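Local coordinates for polymerase nucleotidyl transferase domain-containing protein (Archaeoglobus fulgidus, PDB 1YLQ) that probably transfers nucleotidyl groups, having the compact fold of a small nucleotidyltransferase domain, although its substrate is not established, at residues G24-E28 with G29-I33; K77-K80 with M81-R84. All coordinates share one frame; numbering follows the deposited sequence.

How the contacts relate
Contact 1 (24-33) comes first along the chain and contact 2 (77-84) near its end, both inside the same nucleotidyltransferase domain. Their centres lie about 19 Å apart and their nearest atoms about 8 Å, so neither touches the other. Both are tied to one mixed sheet: contact 1 is the short helix 25-28, which follows strand 19-23, and the start of the loop that leads on to strand 38-43, while contact 2 is most of helix 76-83, which follows strand 69-74 and packs on the sheet through Trp79. Contact 1 carries the glycine-serine signature of the family and meets the second subunit; contact 2 lies on the helix that covers the sheet and touches no other chain of the assembly.

Contact 1: G24-E28 with G29-I33; sequences GSVVE and GDYSI
Gly24 and Ser25, the glycine-serine signature of the nucleotidyltransferase fold, begin this turn, with Ser25 O accepting the backbone N of Gly29 at 2.8 Å as helix 25-28 ends. Gly29 has positive phi, where a side chain would run into the Glu28 carbonyl. The chain then turns back and lays the Tyr31 ring beside the helix: Ser25 O sits over one ring face toward its rim, 3.9 Å from Tyr31 CZ, and Ser25 CB lies against CD1. Val26 CG2 is 4.2 Å from Tyr31 CE1, the valine meeting the ring at a slant. Beyond it, a water bridges Val26 O and the phenol, 2.9 Å from Tyr31 OH. In this family the signature follows the first strand and precedes the aspartate-bearing strand. Ser25 OG, set between its backbone N and carbonyl carbon (chi1 60°), makes a weak hydrogen bond to the carbonyl of Asp37, at the entry to strand 38-43. From the last residue of the helix, the extended Glu28 chain reaches along the turn to its start, where OE2 accepts Gly24 N at 2.8 Å through its anti lone pair; a negative charge there would probably be favoured by the helix dipole. Outward, Val26 packs on Met4 of the second subunit and Tyr31 on Arg90 of that second subunit.

Contact 2: K77-K80 with M81-R84; sequences KEWK and MSKR
Trp79 offers one face of its indole to the aliphatic chain of Lys83, one helical turn further on. Lys83 CG stands 3.7 Å from the centroid of the six-membered ring, only 19° off its normal, a CH-pi contact. The lysine chain crosses the indole at about a right angle: its bend at chi3 (-87°) carries it from the benzene part toward the pyrrole part, where CE comes 3.5 Å from Trp79 NE1. A lysine suits this place because its methylenes cover the aromatic face while its ammonium stays near the indole nitrogen and bonds to a water. That water joins the two residues, accepting from Trp79 NE1 at 3.0 Å in the ring plane and from Lys83 NZ at 2.7 Å. An alanine in place of Trp79 would probably strip the Lys83 methylenes of the surface they lie on and cost the water its indole donor.

Beneath the side chains run i to i+4 backbone bonds, such as Lys83 N to Trp79 O. Glu78 O is gripped twice by Ser82, by N at 2.9 Å and by OG at 2.9 Å. With OG beside its own backbone N (chi1 -60°), the serine hydroxyl reaches that carbonyl from above its plane, so a small polar residue pays for its hydroxyl within the helix. Ser82 CB also comes obliquely to the indole, 3.9 Å from Trp79 CE3.

Lys77, Lys80 and Met81 lie on the exposed side of helix 76-83, whereas Trp79 is buried between the helix and the sheet. It stacks with Tyr21 of strand 19-23, meets Tyr89 edge-to-face, and packs on Ala41 and Val43 of strand 38-43 and on Leu74 of strand 69-74, while Glu78 reaches across to a salt bridge with Lys53 of helix 50-63.

Contact 1: G24-E28 with G29-I33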
loop_
_atom_site.group_PDB
_atom_site.type_symbol
_atom_site.label_atom_id
_atom_site.label_comp_id
_atom_site.label_asym_id
_atom_site.label_seq_id
_atom_site.Cartn_x
_atom_site.Cartn_y
_atom_site.Cartn_z
ATOM N N GLY A 24 9.204 -1.343 1.689
ATOM C CA GLY A 24 8.924 -0.141 0.877
ATOM C C GLY A 24 8.485 1.022 1.784
ATOM O O GLY A 24 8.557 0.910 3.002
ATOM N N SER A 25 8.070 2.131 1.199
ATOM C CA SER A 25 7.967 3.412 1.956
ATOM C C SER A 25 7.079 3.310 3.181
ATOM O O SER A 25 7.460 3.757 4.272
ATOM C CB SER A 25 7.511 4.566 1.068
ATOM O OG SER A 25 6.254 4.317 0.500
ATOM N N VAL A 26 5.938 2.628 3.022
ATOM C CA VAL A 26 4.955 2.589 4.111
ATOM C C VAL A 26 5.501 1.852 5.324
ATOM O O VAL A 26 5.482 2.374 6.458
ATOM C CB VAL A 26 3.588 2.099 3.627
ATOM C CG1 VAL A 26 2.586 2.014 4.813
ATOM C CG2 VAL A 26 3.036 3.097 2.601
ATOM N N VAL A 27 6.095 0.693 5.078
ATOM C CA VAL A 27 6.619 -0.141 6.152
ATOM C C VAL A 27 7.871 0.522 6.750
ATOM O O VAL A 27 8.028 0.535 7.989
ATOM C CB VAL A 27 6.921 -1.606 5.666
ATOM C CG1 VAL A 27 7.792 -2.378 6.677
ATOM C CG2 VAL A 27 5.600 -2.393 5.334
ATOM N N GLU A 28 8.719 1.103 5.888
ATOM C CA GLU A 28 10.076 1.550 6.276
ATOM C C GLU A 28 10.166 2.990 6.803
ATOM O O GLU A 28 11.162 3.342 7.438
ATOM C CB GLU A 28 11.098 1.334 5.130
ATOM C CG GLU A 28 11.285 -0.163 4.704
ATOM C CD GLU A 28 12.273 -0.379 3.569
ATOM O OE1 GLU A 28 13.484 -0.169 3.744
ATOM O OE2 GLU A 28 11.844 -0.805 2.482
ATOM N N GLY A 29 9.181 3.834 6.485
ATOM C CA GLY A 29 9.203 5.251 6.922
ATOM C C GLY A 29 9.826 6.325 6.021
ATOM O O GLY A 29 9.601 7.526 6.234
ATOM N N ASP A 30 10.665 5.917 5.070
ATOM C CA ASP A 30 11.081 6.735 3.912
ATOM C C ASP A 30 9.989 6.367 2.946
ATOM O O ASP A 30 10.105 5.337 2.299
ATOM C CB ASP A 30 12.428 6.183 3.406
ATOM C CG ASP A 30 12.705 6.499 1.910
ATOM O OD1 ASP A 30 11.796 6.974 1.158
ATOM O OD2 ASP A 30 13.860 6.215 1.487
ATOM N N TYR A 31 8.925 7.154 2.772
ATOM C CA TYR A 31 8.773 8.479 2.112
ATOM C C TYR A 31 9.735 9.382 1.349
ATOM O O TYR A 31 9.302 9.874 0.314
ATOM C CB TYR A 31 7.667 9.294 2.814
ATOM C CG TYR A 31 6.681 8.377 3.487
ATOM C CD1 TYR A 31 5.779 7.592 2.743
ATOM C CD2 TYR A 31 6.678 8.254 4.878
ATOM C CE1 TYR A 31 4.881 6.740 3.385
ATOM C CE2 TYR A 31 5.789 7.392 5.522
ATOM C CZ TYR A 31 4.908 6.646 4.781
ATOM O OH TYR A 31 4.058 5.823 5.463
ATOM N N SER A 32 10.975 9.634 1.770
ATOM C CA SER A 32 11.752 10.644 1.019
ATOM C C SER A 32 13.002 10.202 0.206
ATOM O O SER A 32 13.876 11.021 -0.100
ATOM C CB SER A 32 12.013 11.879 1.892
ATOM O OG SER A 32 10.646 12.440 2.278
ATOM N N ILE A 33 13.048 8.917 -0.159
ATOM C CA ILE A 33 14.123 8.327 -0.987
ATOM C C ILE A 33 13.560 7.521 -2.193
ATOM O O ILE A 33 14.265 6.684 -2.860
ATOM C CB ILE A 33 15.110 7.462 -0.113
ATOM C CG1 ILE A 33 16.181 8.346 0.569
ATOM C CG2 ILE A 33 15.734 6.284 -0.909
ATOM C CD1 ILE A 33 15.735 8.970 1.907
HETATM O O HOH W 1 4.853 4.345 7.852
#

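Contact 2: K77-K80 with M81-R84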
loop_
_atom_site.group_PDB
_atom_site.type_symbol
_atom_site.label_atom_id
_atom_site.label_comp_id
_atom_site.label_asym_id
_atom_site.label_seq_id
_atom_site.Cartn_x
_atom_site.Cartn_y
_atom_site.Cartn_z
ATOM N N LYS A 77 18.172 -17.704 -0.667
ATOM C CA LYS A 77 19.445 -17.028 -0.779
ATOM C C LYS A 77 19.311 -15.594 -1.272
ATOM O O LYS A 77 19.997 -14.666 -0.771
ATOM C CB LYS A 77 20.299 -17.846 -1.753
ATOM C CG LYS A 77 21.669 -17.356 -2.059
ATOM C CD LYS A 77 22.543 -18.491 -2.680
ATOM C CE LYS A 77 23.720 -17.942 -3.506
ATOM N NZ LYS A 77 24.378 -19.082 -4.262
ATOM N N GLU A 78 18.439 -15.403 -2.260
ATOM C CA GLU A 78 18.171 -14.060 -2.827
ATOM C C GLU A 78 17.536 -13.113 -1.809
ATOM O O GLU A 78 17.900 -11.937 -1.707
ATOM C CB GLU A 78 17.278 -14.194 -4.105
ATOM C CG GLU A 78 18.115 -14.655 -5.316
ATOM C CD GLU A 78 17.242 -15.055 -6.477
ATOM O OE1 GLU A 78 15.986 -15.084 -6.348
ATOM O OE2 GLU A 78 17.818 -15.354 -7.518
ATOM N N TRP A 79 16.594 -13.626 -1.039
ATOM C CA TRP A 79 15.984 -12.857 0.028
ATOM C C TRP A 79 17.031 -12.500 1.157
ATOM O O TRP A 79 17.105 -11.361 1.597
ATOM C CB TRP A 79 14.776 -13.622 0.611
ATOM C CG TRP A 79 14.138 -12.961 1.835
ATOM C CD1 TRP A 79 13.984 -13.527 3.088
ATOM C CD2 TRP A 79 13.653 -11.603 1.941
ATOM N NE1 TRP A 79 13.365 -12.621 3.937
ATOM C CE2 TRP A 79 13.175 -11.429 3.272
ATOM C CE3 TRP A 79 13.524 -10.533 1.032
ATOM C CZ2 TRP A 79 12.589 -10.225 3.717
ATOM C CZ3 TRP A 79 12.962 -9.322 1.488
ATOM C CH2 TRP A 79 12.497 -9.182 2.831
ATOM N N LYS A 80 17.853 -13.463 1.582
ATOM C CA LYS A 80 18.986 -13.180 2.481
ATOM C C LYS A 80 19.796 -11.964 1.940
ATOM O O LYS A 80 20.009 -10.960 2.653
ATOM C CB LYS A 80 19.869 -14.443 2.674
ATOM C CG LYS A 80 20.870 -14.311 3.840
ATOM C CD LYS A 80 21.600 -15.597 4.090
ATOM C CE LYS A 80 22.534 -15.460 5.285
ATOM N NZ LYS A 80 23.299 -16.720 5.539
ATOM N N MET A 81 20.174 -12.008 0.667
ATOM C CA MET A 81 20.878 -10.877 0.108
ATOM C C MET A 81 20.065 -9.590 0.171
ATOM O O MET A 81 20.613 -8.574 0.549
ATOM C CB MET A 81 21.422 -11.156 -1.310
ATOM C CG MET A 81 22.321 -9.981 -1.837
ATOM S SD MET A 81 23.228 -10.307 -3.364
ATOM C CE MET A 81 21.983 -10.372 -4.608
ATOM N N SER A 82 18.782 -9.616 -0.219
ATOM C CA SER A 82 17.937 -8.407 -0.296
ATOM C C SER A 82 17.875 -7.688 1.045
ATOM O O SER A 82 17.958 -6.439 1.118
ATOM C CB SER A 82 16.514 -8.767 -0.762
ATOM O OG SER A 82 16.579 -9.360 -2.037
ATOM N N LYS A 83 17.777 -8.482 2.106
ATOM C CA LYS A 83 17.677 -7.960 3.480
ATOM C C LYS A 83 18.812 -7.077 3.916
ATOM O O LYS A 83 18.599 -6.268 4.795
ATOM C CB LYS A 83 17.513 -9.073 4.520
ATOM C CG LYS A 83 16.138 -9.762 4.429
ATOM C CD LYS A 83 15.944 -10.696 5.622
ATOM C CE LYS A 83 16.509 -12.082 5.372
ATOM N NZ LYS A 83 16.126 -13.030 6.481
ATOM N N ARG A 84 20.008 -7.269 3.344
ATOM C CA ARG A 84 21.155 -6.371 3.540
ATOM C C ARG A 84 20.858 -4.877 3.216
ATOM O O ARG A 84 21.565 -4.001 3.676
ATOM C CB ARG A 84 22.325 -6.818 2.661
ATOM C CG ARG A 84 22.794 -8.272 2.859
ATOM C CD ARG A 84 24.098 -8.492 2.122
ATOM N NE ARG A 84 25.165 -7.948 2.946
ATOM C CZ ARG A 84 26.209 -8.621 3.385
ATOM N NH1 ARG A 84 26.401 -9.881 3.034
ATOM N NH2 ARG A 84 27.098 -8.007 4.143
HETATM O O HOH W 2 13.517 -13.430 6.867
#